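Local coordinates for EDD domain protein, DegV family (Ruminococcus gnavus, PDB 3JR7), which is of unknown biochemical role but probably binds a lipid, perhaps a fatty acid, at residues V24-C29 with V141-I146; R87-Y92 with E124-K129; I99-L104 with N113-G118; L249-C254 with K261-L266. All coordinates share one frame; numbering follows the deposited sequence.

Interactions 1 and 3 lie on one sheet, interaction 2 joins helices that pack beside it, and interaction 4 belongs to a second sheet. Strands 22-27 and 98-103, used by interactions 1 and 3, are parallel neighbours, and the two contacts lie about 11 Å apart between centres. Interactions 2 and 3 share helix 111-126. Along the chain, interaction 3 is nested within the loop closed by interaction 2, itself nested within that of interaction 1; interaction 4 follows all three. Its centre is about 37 Å from that of interaction 2, on the other side of the chain's centre. Helix 141-155 supplies interaction 1 and packs Val141 and Leu145 against Ala250, so the two sheets share it.

Interaction 1: residues V24-C29 with V141-I146; sequences VIVDSC and VGETLI
Glu143 reaches from the first turn of helix 141-155 to the C-terminal end of strand 22-27, where its carboxylate meets Asp27 and Cys29. The tight part lies here. Glu143 OE1 sits 2.5 Å from Asp27 OD1, with the carboxylate planes nearly perpendicular (86°). Glu143 OE2 lies 3.4 Å from Cys29 CB and equally far from Asp27 OD1. An almost straight chain beyond CG (chi2 175°) carries the acid this far, and its base is covered by Val26, whose CG1 is 4.1 Å from Glu143 CB. Asp27 is held by its other oxygen, OD2, which accepts hydrogen bonds from Leu104 N and Ser111 OG. Cys29 borders the pocket that holds a polyether, probably from the crystallisation liquor, consistent with a lipid-binding cleft of the DegV family. Substituting an alanine for Glu143 would probably leave Asp27 OD1 without its close partner and open a gap beside Cys29. Towards Val24 and Ile146 the contact is looser: the side chain of Val24 stays 6.0 Å or more from the helix segment. Ile146 packs on Val102 of strand 98-103, parallel neighbour of 22-27, and on helix 160-173, while Val141 and Leu145 rest on strand 248-253 of the other sheet.

Interaction 2: residues R87-Y92 with E124-K129; sequences RYMESY and EEYGEK
Met89, present as selenomethionine, lays its selenium against the aliphatic part of Glu125, with SE 3.9 Å from Glu125 CG. The contact joins helix 85-92 to the C-terminal end of helix 111-126 and the turn after it, at the edge of an alpha/beta domain whose sheet includes strand 98-103. A bend at chi3 (85°) carries the Met89 methyl to the rim of the Tyr126 ring, near its plane, where CE lies 4.2 Å from Tyr126 CE2. The same ring stacks with His93, just beyond helix 85-92. Gly127 then turns the chain with a positive phi of 86°, at which a beta carbon would be jammed against the carbonyl oxygen of Tyr126. Past this turn, Lys129 stretches its fully extended side chain back to the end of helix 85-92. Its ammonium group gathers three carbonyl oxygens, those of Tyr92, Cys94 and Ala96. A methionine in place of Lys129 would probably leave all three without this donor and the turn after the helix less firmly held. With Tyr92, Lys129 NZ stands 2.9 Å from the carbonyl O, approaching almost end-on at a C=O...N angle of 174°.

Interaction 3: residues I99-L104 with N113-G118; sequences IYVVTL and NSAVLG
Strand 98-103 and helix 111-126 come together at Val101 and Ala115, whose CA atoms are 7.5 Å apart. Such a close approach is consistent with the small side chain of Ala115. Its single methyl points at the strand and meets two residues of alternate position, Val101 and Thr103, which project from the same face. Val101 CG1 and Thr103 CG2 each lie 4.0 Å from Ala115 CB, making an entirely apolar, buried contact. Thr103 divides its branches: a chi1 of 73° sets OG1 between the backbone N and the carbonyl carbon, and CG2, anti to the carbonyl carbon, meets the helix. OG1 donates to the carbonyl O of Leu104, 2.9 Å away and tilted 33° from the carbonyl plane. The hydroxyl thus bonds to the next residue along the chain. Helix 85-92 flanks the contact, with Tyr88 and Tyr92 touching Val101 and the hydroxyl of Tyr92 bonded to the carbonyl of Ala115. Val102, pointing away from Ala115, faces helix 141-155, so the sheet has helices on both faces. Strand 130-135 follows helix 111-126 and pairs in parallel with 98-103, which makes this the strand-to-helix packing of a beta-alpha-beta crossover.

Interaction 4: residues L249-C254 with K261-L266; sequences LAIAHC and KEVQRL
Ile251 pushes its terminal methyl into the side of helix 257-270, where CD1 lies 3.6 Å from Gln264 CB and 3.8 Å from Gln264 CA. The methyl therefore packs on the root of the glutamine and its backbone, not on the amide. Val263 adds a more distant apolar neighbour, its CG1 being 4.3 Å from Ile251 CD1. An extended side chain (chi2 158°) lets Ile251 span the distance between strand and helix, whose nearest CA atoms, those of Ile251 and Gln264, are 7.6 Å apart.

The next shell holds these residues in place. Ile251 is fixed by backbone hydrogen bonds to Phe277 and Val279 of the parallel strand 275-280. Gln264 keeps its aliphatic portion over Ile251 while its amide reaches the same strand, NE2 being hydrogen-bonded to Ser276 OG, and it also touches Ile278. Val263 leans the other way, onto Ile294 and Val296 of strand 294-297, so that the helix covers three strands. On the helix itself, away from Ile251, Arg265 grips Glu262 side-on, one turn apart: NE donates to Glu262 OE1 at 2.9 Å and NH2 to OE2 at 2.7 Å, in a salt bridge with OE1 lying in the guanidinium plane and OE2 tilted 19° from it. Helix 141-155 covers the other face of the sheet. Strand 248-253, helix 257-270 and strand 275-280 run in sequence with the two strands parallel and adjacent, so the contact is the inner face of a beta-alpha-beta unit in the second sheet.

Interaction 1: residues V24-C29 with V141-I146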
loop_
_atom_site.group_PDB
_atom_site.type_symbol
_atom_site.label_atom_id
_atom_site.label_comp_id
_atom_site.label_asym_id
_atom_site.label_seq_id
_atom_site.Cartn_x
_atom_site.Cartn_y
_atom_site.Cartn_z
ATOM N N VAL A 24 7.454 13.690 -2.448
ATOM C CA VAL A 24 6.538 12.667 -1.905
ATOM C C VAL A 24 7.316 11.465 -1.437
ATOM O O VAL A 24 7.916 10.728 -2.254
ATOM C CB VAL A 24 5.484 12.181 -2.917
ATOM C CG1 VAL A 24 4.432 11.278 -2.199
ATOM C CG2 VAL A 24 4.793 13.385 -3.626
ATOM N N ILE A 25 7.348 11.292 -0.124
ATOM C CA ILE A 25 8.031 10.186 0.514
ATOM C C ILE A 25 6.981 9.100 0.812
ATOM O O ILE A 25 5.951 9.381 1.385
ATOM C CB ILE A 25 8.648 10.624 1.846
ATOM C CG1 ILE A 25 9.659 11.787 1.615
ATOM C CG2 ILE A 25 9.297 9.429 2.564
ATOM C CD1 ILE A 25 10.011 12.499 2.866
ATOM N N VAL A 26 7.266 7.880 0.442
ATOM C CA VAL A 26 6.360 6.761 0.607
ATOM C C VAL A 26 7.123 5.643 1.278
ATOM O O VAL A 26 8.266 5.355 0.879
ATOM C CB VAL A 26 5.850 6.298 -0.765
ATOM C CG1 VAL A 26 4.777 5.189 -0.600
ATOM C CG2 VAL A 26 5.291 7.493 -1.541
ATOM N N ASP A 27 6.558 5.002 2.308
ATOM C CA ASP A 27 7.254 3.857 2.861
ATOM C C ASP A 27 7.262 2.730 1.825
ATOM O O ASP A 27 6.517 2.765 0.845
ATOM C CB ASP A 27 6.747 3.409 4.248
ATOM C CG ASP A 27 5.344 2.795 4.229
ATOM O OD1 ASP A 27 4.934 2.125 3.243
ATOM O OD2 ASP A 27 4.681 2.912 5.278
ATOM N N SER A 28 8.163 1.762 2.004
ATOM C CA SER A 28 8.520 0.864 0.887
ATOM C C SER A 28 7.369 -0.101 0.540
ATOM O O SER A 28 7.350 -0.701 -0.498
ATOM C CB SER A 28 9.787 0.098 1.216
ATOM O OG SER A 28 9.582 -0.740 2.310
ATOM N N CYS A 29 6.382 -0.200 1.411
ATOM C CA CYS A 29 5.209 -1.025 1.100
ATOM C C CYS A 29 4.505 -0.516 -0.149
ATOM O O CYS A 29 4.035 -1.306 -0.983
ATOM C CB CYS A 29 4.256 -1.103 2.297
ATOM S SG CYS A 29 2.925 -2.273 2.004
ATOM N N VAL A 141 -0.670 -0.690 -3.035
ATOM C CA VAL A 141 -1.120 0.247 -4.055
ATOM C C VAL A 141 -2.111 1.309 -3.548
ATOM O O VAL A 141 -2.322 2.344 -4.208
ATOM C CB VAL A 141 -1.675 -0.440 -5.360
ATOM C CG1 VAL A 141 -0.513 -0.990 -6.222
ATOM C CG2 VAL A 141 -2.729 -1.488 -5.035
ATOM N N GLY A 142 -2.690 1.090 -2.374
ATOM C CA GLY A 142 -3.422 2.190 -1.691
ATOM C C GLY A 142 -2.472 3.387 -1.479
ATOM O O GLY A 142 -2.824 4.530 -1.743
ATOM N N GLU A 143 -1.244 3.108 -1.033
ATOM C CA GLU A 143 -0.233 4.178 -0.834
ATOM C C GLU A 143 0.172 4.800 -2.171
ATOM O O GLU A 143 0.331 6.030 -2.303
ATOM C CB GLU A 143 0.982 3.608 -0.128
ATOM C CG GLU A 143 0.684 3.094 1.294
ATOM C CD GLU A 143 1.879 2.413 1.935
ATOM O OE1 GLU A 143 2.945 3.038 2.026
ATOM O OE2 GLU A 143 1.743 1.241 2.339
ATOM N N THR A 144 0.351 3.936 -3.171
ATOM C CA THR A 144 0.741 4.339 -4.500
ATOM C C THR A 144 -0.261 5.350 -5.024
ATOM O O THR A 144 0.109 6.442 -5.503
ATOM C CB THR A 144 0.753 3.130 -5.463
ATOM O OG1 THR A 144 1.526 2.058 -4.899
ATOM C CG2 THR A 144 1.287 3.528 -6.800
ATOM N N LEU A 145 -1.529 4.999 -4.903
ATOM C CA LEU A 145 -2.587 5.864 -5.434
ATOM C C LEU A 145 -2.652 7.220 -4.708
ATOM O O LEU A 145 -2.859 8.251 -5.336
ATOM C CB LEU A 145 -3.947 5.169 -5.392
ATOM C CG LEU A 145 -4.224 4.165 -6.500
ATOM C CD1 LEU A 145 -5.509 3.385 -6.189
ATOM C CD2 LEU A 145 -4.280 4.830 -7.858
ATOM N N ILE A 146 -2.428 7.207 -3.408
ATOM C CA ILE A 146 -2.343 8.447 -2.610
ATOM C C ILE A 146 -1.164 9.347 -3.089
ATOM O O ILE A 146 -1.366 10.528 -3.328
ATOM C CB ILE A 146 -2.232 8.129 -1.097
ATOM C CG1 ILE A 146 -3.534 7.444 -0.600
ATOM C CG2 ILE A 146 -1.984 9.395 -0.263
ATOM C CD1 ILE A 146 -3.370 6.746 0.740
#

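Interaction 2: residues R87-Y92 with E124-K129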
loop_
_atom_site.group_PDB
_atom_site.type_symbol
_atom_site.label_atom_id
_atom_site.label_comp_id
_atom_site.label_asym_id
_atom_site.label_seq_id
_atom_site.Cartn_x
_atom_site.Cartn_y
_atom_site.Cartn_z
ATOM N N ARG A 87 15.339 7.968 10.103
ATOM C CA ARG A 87 15.327 7.853 8.669
ATOM C C ARG A 87 14.289 8.779 8.034
ATOM O O ARG A 87 14.521 9.326 6.966
ATOM C CB ARG A 87 15.023 6.438 8.220
ATOM C CG ARG A 87 15.870 6.003 7.041
ATOM C CD ARG A 87 16.959 4.998 7.504
ATOM N NE ARG A 87 16.331 4.113 8.491
ATOM C CZ ARG A 87 15.329 3.251 8.232
ATOM N NH1 ARG A 87 14.849 3.088 6.971
ATOM N NH2 ARG A 87 14.820 2.550 9.258
ATOM N N TYR A 88 13.118 8.901 8.648
ATOM C CA TYR A 88 12.106 9.790 8.087
ATOM C C TYR A 88 12.594 11.230 8.160
ATOM O O TYR A 88 12.500 11.995 7.185
ATOM C CB TYR A 88 10.789 9.621 8.811
ATOM C CG TYR A 88 9.903 8.514 8.281
ATOM C CD1 TYR A 88 9.296 8.631 7.024
ATOM C CD2 TYR A 88 9.564 7.410 9.084
ATOM C CE1 TYR A 88 8.477 7.674 6.558
ATOM C CE2 TYR A 88 8.673 6.450 8.626
ATOM C CZ TYR A 88 8.160 6.597 7.351
ATOM O OH TYR A 88 7.287 5.678 6.865
HETATM N N MSE A 89 13.148 11.591 9.324
HETATM C CA MSE A 89 13.692 12.952 9.482
HETATM C C MSE A 89 14.687 13.308 8.397
HETATM O O MSE A 89 14.615 14.382 7.800
HETATM C CB MSE A 89 14.338 13.153 10.858
HETATM C CG MSE A 89 14.778 14.610 11.075
HETATM SE SE MSE A 89 15.987 14.807 12.592
HETATM C CE MSE A 89 17.635 14.364 11.616
ATOM N N GLU A 90 15.617 12.415 8.138
ATOM C CA GLU A 90 16.627 12.663 7.121
ATOM C C GLU A 90 16.006 12.831 5.727
ATOM O O GLU A 90 16.475 13.646 4.934
ATOM C CB GLU A 90 17.674 11.534 7.122
ATOM C CG GLU A 90 18.514 11.497 8.418
ATOM C CD GLU A 90 19.293 10.179 8.651
ATOM O OE1 GLU A 90 19.353 9.333 7.723
ATOM O OE2 GLU A 90 19.840 10.002 9.779
ATOM N N SER A 91 14.940 12.091 5.428
ATOM C CA SER A 91 14.260 12.236 4.136
ATOM C C SER A 91 13.536 13.578 4.009
ATOM O O SER A 91 13.298 14.056 2.904
ATOM C CB SER A 91 13.280 11.092 3.890
ATOM O OG SER A 91 12.059 11.247 4.658
ATOM N N TYR A 92 13.163 14.174 5.130
ATOM C CA TYR A 92 12.478 15.472 5.101
ATOM C C TYR A 92 13.482 16.599 4.832
ATOM O O TYR A 92 13.165 17.643 4.263
ATOM C CB TYR A 92 11.738 15.737 6.422
ATOM C CG TYR A 92 10.759 14.690 6.891
ATOM C CD1 TYR A 92 10.234 13.723 6.017
ATOM C CD2 TYR A 92 10.341 14.660 8.221
ATOM C CE1 TYR A 92 9.322 12.754 6.467
ATOM C CE2 TYR A 92 9.443 13.734 8.664
ATOM C CZ TYR A 92 8.933 12.762 7.785
ATOM O OH TYR A 92 8.016 11.837 8.249
ATOM N N GLU A 124 12.754 20.091 15.819
ATOM C CA GLU A 124 13.700 20.346 16.895
ATOM C C GLU A 124 15.075 20.636 16.367
ATOM O O GLU A 124 15.790 21.405 16.982
ATOM C CB GLU A 124 13.804 19.164 17.861
ATOM C CG GLU A 124 12.560 18.965 18.617
ATOM C CD GLU A 124 12.503 17.666 19.362
ATOM O OE1 GLU A 124 13.510 16.925 19.374
ATOM O OE2 GLU A 124 11.435 17.388 19.934
ATOM N N GLU A 125 15.455 20.023 15.247
ATOM C CA GLU A 125 16.754 20.200 14.694
ATOM C C GLU A 125 16.818 21.330 13.665
ATOM O O GLU A 125 17.839 21.974 13.559
ATOM C CB GLU A 125 17.274 18.915 14.059
ATOM C CG GLU A 125 17.219 17.698 14.975
ATOM C CD GLU A 125 18.171 17.776 16.205
ATOM O OE1 GLU A 125 19.140 18.555 16.201
ATOM O OE2 GLU A 125 17.953 17.027 17.145
ATOM N N TYR A 126 15.761 21.575 12.900
ATOM C CA TYR A 126 15.896 22.488 11.776
ATOM C C TYR A 126 14.829 23.567 11.689
ATOM O O TYR A 126 14.850 24.355 10.755
ATOM C CB TYR A 126 15.879 21.715 10.461
ATOM C CG TYR A 126 16.905 20.638 10.339
ATOM C CD1 TYR A 126 18.244 20.944 10.114
ATOM C CD2 TYR A 126 16.541 19.294 10.407
ATOM C CE1 TYR A 126 19.188 19.939 9.990
ATOM C CE2 TYR A 126 17.463 18.297 10.281
ATOM C CZ TYR A 126 18.774 18.613 10.065
ATOM O OH TYR A 126 19.669 17.591 9.925
ATOM N N GLY A 127 13.896 23.581 12.618
ATOM C CA GLY A 127 12.784 24.515 12.599
ATOM C C GLY A 127 11.587 24.049 11.780
ATOM O O GLY A 127 11.507 22.907 11.328
ATOM N N GLU A 128 10.654 24.964 11.600
ATOM C CA GLU A 128 9.378 24.714 10.943
ATOM C C GLU A 128 9.561 24.348 9.448
ATOM O O GLU A 128 10.365 24.921 8.768
ATOM C CB GLU A 128 8.469 25.974 11.060
ATOM C CG GLU A 128 7.960 26.237 12.468
ATOM C CD GLU A 128 6.985 27.448 12.578
ATOM O OE1 GLU A 128 6.950 28.311 11.658
ATOM O OE2 GLU A 128 6.238 27.510 13.599
ATOM N N LYS A 129 8.795 23.382 8.957
ATOM C CA LYS A 129 8.747 23.102 7.523
ATOM C C LYS A 129 7.368 22.572 7.234
ATOM O O LYS A 129 6.720 22.019 8.125
ATOM C CB LYS A 129 9.833 22.090 7.121
ATOM C CG LYS A 129 10.011 21.925 5.612
ATOM C CD LYS A 129 11.161 20.968 5.211
ATOM C CE LYS A 129 11.525 21.212 3.772
ATOM N NZ LYS A 129 12.365 20.191 3.187
#

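Interaction 3: residues I99-L104 with N113-G118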
loop_
_atom_site.group_PDB
_atom_site.type_symbol
_atom_site.label_atom_id
_atom_site.label_comp_id
_atom_site.label_asym_id
_atom_site.label_seq_id
_atom_site.Cartn_x
_atom_site.Cartn_y
_atom_site.Cartn_z
ATOM N N ILE A 99 6.854 18.811 1.888
ATOM C CA ILE A 99 7.075 17.388 2.080
ATOM C C ILE A 99 5.765 16.666 2.407
ATOM O O ILE A 99 5.068 17.012 3.367
ATOM C CB ILE A 99 8.059 17.119 3.205
ATOM C CG1 ILE A 99 9.358 17.917 2.956
ATOM C CG2 ILE A 99 8.318 15.575 3.324
ATOM C CD1 ILE A 99 10.179 17.461 1.708
ATOM N N TYR A 100 5.445 15.654 1.606
ATOM C CA TYR A 100 4.227 14.850 1.791
ATOM C C TYR A 100 4.690 13.444 2.067
ATOM O O TYR A 100 5.490 12.921 1.323
ATOM C CB TYR A 100 3.377 14.864 0.513
ATOM C CG TYR A 100 2.954 16.228 0.055
ATOM C CD1 TYR A 100 1.904 16.896 0.682
ATOM C CD2 TYR A 100 3.575 16.841 -1.028
ATOM C CE1 TYR A 100 1.524 18.159 0.282
ATOM C CE2 TYR A 100 3.170 18.116 -1.474
ATOM C CZ TYR A 100 2.143 18.764 -0.797
ATOM O OH TYR A 100 1.723 19.991 -1.199
ATOM N N VAL A 101 4.212 12.824 3.126
ATOM C CA VAL A 101 4.647 11.476 3.502
ATOM C C VAL A 101 3.429 10.551 3.444
ATOM O O VAL A 101 2.345 10.903 3.958
ATOM C CB VAL A 101 5.280 11.474 4.911
ATOM C CG1 VAL A 101 6.026 10.130 5.203
ATOM C CG2 VAL A 101 6.231 12.666 5.087
ATOM N N VAL A 102 3.574 9.394 2.817
ATOM C CA VAL A 102 2.469 8.434 2.699
ATOM C C VAL A 102 2.892 7.124 3.309
ATOM O O VAL A 102 3.936 6.599 2.934
ATOM C CB VAL A 102 2.104 8.186 1.244
ATOM C CG1 VAL A 102 0.887 7.156 1.177
ATOM C CG2 VAL A 102 1.758 9.518 0.556
ATOM N N THR A 103 2.138 6.640 4.287
ATOM C CA THR A 103 2.487 5.453 5.037
ATOM C C THR A 103 1.402 4.419 5.026
ATOM O O THR A 103 0.231 4.707 4.762
ATOM C CB THR A 103 2.815 5.746 6.544
ATOM O OG1 THR A 103 1.621 6.040 7.278
ATOM C CG2 THR A 103 3.837 6.891 6.688
ATOM N N LEU A 104 1.819 3.193 5.311
ATOM C CA LEU A 104 0.931 2.123 5.752
ATOM C C LEU A 104 -0.082 2.607 6.790
ATOM O O LEU A 104 0.220 3.471 7.608
ATOM C CB LEU A 104 1.776 1.014 6.404
ATOM C CG LEU A 104 2.454 -0.021 5.516
ATOM C CD1 LEU A 104 3.707 -0.567 6.246
ATOM C CD2 LEU A 104 1.476 -1.111 5.133
ATOM N N ASN A 113 3.297 6.375 12.871
ATOM C CA ASN A 113 3.819 7.026 14.095
ATOM C C ASN A 113 5.297 7.463 14.020
ATOM O O ASN A 113 5.718 8.542 14.530
ATOM C CB ASN A 113 3.574 6.105 15.276
ATOM C CG ASN A 113 2.127 6.089 15.701
ATOM O OD1 ASN A 113 1.317 6.930 15.290
ATOM N ND2 ASN A 113 1.793 5.135 16.550
ATOM N N SER A 114 6.086 6.630 13.356
ATOM C CA SER A 114 7.468 6.919 13.115
ATOM C C SER A 114 7.695 8.161 12.257
ATOM O O SER A 114 8.530 9.004 12.600
ATOM C CB SER A 114 8.106 5.723 12.487
ATOM O OG SER A 114 9.446 5.942 12.329
ATOM N N ALA A 115 6.933 8.261 11.169
ATOM C CA ALA A 115 6.947 9.405 10.280
ATOM C C ALA A 115 6.574 10.705 11.026
ATOM O O ALA A 115 7.206 11.737 10.822
ATOM C CB ALA A 115 5.991 9.182 9.099
ATOM N N VAL A 116 5.564 10.623 11.899
ATOM C CA VAL A 116 5.138 11.750 12.728
ATOM C C VAL A 116 6.234 12.182 13.720
ATOM O O VAL A 116 6.546 13.379 13.870
ATOM C CB VAL A 116 3.781 11.443 13.434
ATOM C CG1 VAL A 116 3.414 12.560 14.545
ATOM C CG2 VAL A 116 2.660 11.331 12.397
ATOM N N LEU A 117 6.844 11.216 14.384
ATOM C CA LEU A 117 7.917 11.499 15.324
ATOM C C LEU A 117 9.113 12.084 14.543
ATOM O O LEU A 117 9.799 12.997 15.019
ATOM C CB LEU A 117 8.284 10.191 16.073
ATOM C CG LEU A 117 9.090 10.264 17.328
ATOM C CD1 LEU A 117 8.368 11.209 18.347
ATOM C CD2 LEU A 117 9.238 8.818 17.886
ATOM N N GLY A 118 9.370 11.567 13.343
ATOM C CA GLY A 118 10.407 12.120 12.502
ATOM C C GLY A 118 10.202 13.608 12.221
ATOM O O GLY A 118 11.165 14.381 12.144
#

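Interaction 4: residues L249-C254 with K261-L266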
loop_
_atom_site.group_PDB
_atom_site.type_symbol
_atom_site.label_atom_id
_atom_site.label_comp_id
_atom_site.label_asym_id
_atom_site.label_seq_id
_atom_site.Cartn_x
_atom_site.Cartn_y
_atom_site.Cartn_z
ATOM N N LEU A 249 -7.810 2.969 -10.894
ATOM C CA LEU A 249 -7.866 1.711 -10.200
ATOM C C LEU A 249 -6.489 1.058 -10.252
ATOM O O LEU A 249 -5.832 1.048 -11.278
ATOM C CB LEU A 249 -8.944 0.807 -10.810
ATOM C CG LEU A 249 -9.100 -0.510 -10.057
ATOM C CD1 LEU A 249 -10.604 -0.843 -9.807
ATOM C CD2 LEU A 249 -8.370 -1.582 -10.830
ATOM N N ALA A 250 -6.052 0.519 -9.132
ATOM C CA ALA A 250 -4.753 -0.101 -9.040
ATOM C C ALA A 250 -4.882 -1.520 -8.595
ATOM O O ALA A 250 -5.706 -1.860 -7.724
ATOM C CB ALA A 250 -3.801 0.693 -8.085
ATOM N N ILE A 251 -4.043 -2.362 -9.189
ATOM C CA ILE A 251 -3.960 -3.775 -8.840
ATOM C C ILE A 251 -2.506 -4.178 -8.582
ATOM O O ILE A 251 -1.648 -3.970 -9.419
ATOM C CB ILE A 251 -4.539 -4.671 -9.949
ATOM C CG1 ILE A 251 -6.000 -4.341 -10.211
ATOM C CG2 ILE A 251 -4.427 -6.151 -9.585
ATOM C CD1 ILE A 251 -6.469 -4.772 -11.575
ATOM N N ALA A 252 -2.221 -4.740 -7.421
ATOM C CA ALA A 252 -0.926 -5.317 -7.176
ATOM C C ALA A 252 -1.089 -6.814 -7.078
ATOM O O ALA A 252 -2.088 -7.307 -6.532
ATOM C CB ALA A 252 -0.307 -4.761 -5.893
ATOM N N HIS A 253 -0.108 -7.542 -7.608
ATOM C CA HIS A 253 -0.122 -9.000 -7.590
ATOM C C HIS A 253 1.232 -9.501 -7.164
ATOM O O HIS A 253 2.256 -8.835 -7.397
ATOM C CB HIS A 253 -0.492 -9.564 -8.969
ATOM C CG HIS A 253 0.621 -9.471 -9.959
ATOM N ND1 HIS A 253 0.848 -8.353 -10.729
ATOM C CD2 HIS A 253 1.606 -10.343 -10.262
ATOM C CE1 HIS A 253 1.912 -8.558 -11.493
ATOM N NE2 HIS A 253 2.396 -9.749 -11.217
ATOM N N CYS A 254 1.227 -10.635 -6.471
ATOM C CA CYS A 254 2.460 -11.282 -6.069
ATOM C C CYS A 254 2.670 -12.546 -6.911
ATOM O O CYS A 254 2.118 -13.591 -6.586
ATOM C CB CYS A 254 2.394 -11.672 -4.595
ATOM S SG CYS A 254 3.957 -12.367 -4.001
ATOM N N LYS A 261 -4.513 -9.629 -14.494
ATOM C CA LYS A 261 -5.213 -9.247 -15.720
ATOM C C LYS A 261 -6.684 -9.668 -15.731
ATOM O O LYS A 261 -7.531 -8.944 -16.236
ATOM C CB LYS A 261 -4.481 -9.814 -16.949
ATOM C CG LYS A 261 -3.229 -8.992 -17.265
ATOM C CD LYS A 261 -2.518 -9.470 -18.486
ATOM C CE LYS A 261 -1.118 -8.855 -18.644
ATOM N NZ LYS A 261 -1.103 -7.360 -18.466
ATOM N N GLU A 262 -6.967 -10.834 -15.175
ATOM C CA GLU A 262 -8.341 -11.333 -15.097
ATOM C C GLU A 262 -9.179 -10.466 -14.149
ATOM O O GLU A 262 -10.314 -10.118 -14.444
ATOM C CB GLU A 262 -8.352 -12.800 -14.652
ATOM C CG GLU A 262 -9.728 -13.397 -14.408
ATOM C CD GLU A 262 -10.613 -13.399 -15.683
ATOM O OE1 GLU A 262 -10.118 -13.069 -16.795
ATOM O OE2 GLU A 262 -11.816 -13.716 -15.559
ATOM N N VAL A 263 -8.593 -10.068 -13.019
ATOM C CA VAL A 263 -9.273 -9.150 -12.107
ATOM C C VAL A 263 -9.568 -7.842 -12.794
ATOM O O VAL A 263 -10.669 -7.328 -12.676
ATOM C CB VAL A 263 -8.456 -8.955 -10.796
ATOM C CG1 VAL A 263 -9.014 -7.820 -9.947
ATOM C CG2 VAL A 263 -8.436 -10.277 -10.059
ATOM N N GLN A 264 -8.606 -7.336 -13.565
ATOM C CA GLN A 264 -8.784 -6.087 -14.242
ATOM C C GLN A 264 -9.991 -6.206 -15.205
ATOM O O GLN A 264 -10.860 -5.288 -15.287
ATOM C CB GLN A 264 -7.480 -5.706 -14.942
ATOM C CG GLN A 264 -7.434 -4.340 -15.614
ATOM C CD GLN A 264 -6.132 -4.115 -16.297
ATOM O OE1 GLN A 264 -5.673 -4.983 -17.051
ATOM N NE2 GLN A 264 -5.463 -2.982 -15.986
ATOM N N ARG A 265 -10.065 -7.355 -15.886
ATOM C CA ARG A 265 -11.119 -7.617 -16.864
ATOM C C ARG A 265 -12.484 -7.684 -16.185
ATOM O O ARG A 265 -13.439 -7.044 -16.637
ATOM C CB ARG A 265 -10.808 -8.932 -17.623
ATOM C CG ARG A 265 -11.826 -9.293 -18.704
ATOM C CD ARG A 265 -11.572 -10.648 -19.369
ATOM N NE ARG A 265 -12.048 -11.719 -18.489
ATOM C CZ ARG A 265 -13.329 -11.990 -18.265
ATOM N NH1 ARG A 265 -14.276 -11.305 -18.884
ATOM N NH2 ARG A 265 -13.669 -12.968 -17.427
ATOM N N LEU A 266 -12.580 -8.420 -15.074
ATOM C CA LEU A 266 -13.825 -8.494 -14.317
ATOM C C LEU A 266 -14.283 -7.126 -13.830
ATOM O O LEU A 266 -15.456 -6.835 -13.817
ATOM C CB LEU A 266 -13.684 -9.415 -13.082
ATOM C CG LEU A 266 -13.442 -10.907 -13.357
ATOM C CD1 LEU A 266 -12.950 -11.633 -12.068
ATOM C CD2 LEU A 266 -14.715 -11.518 -13.887
#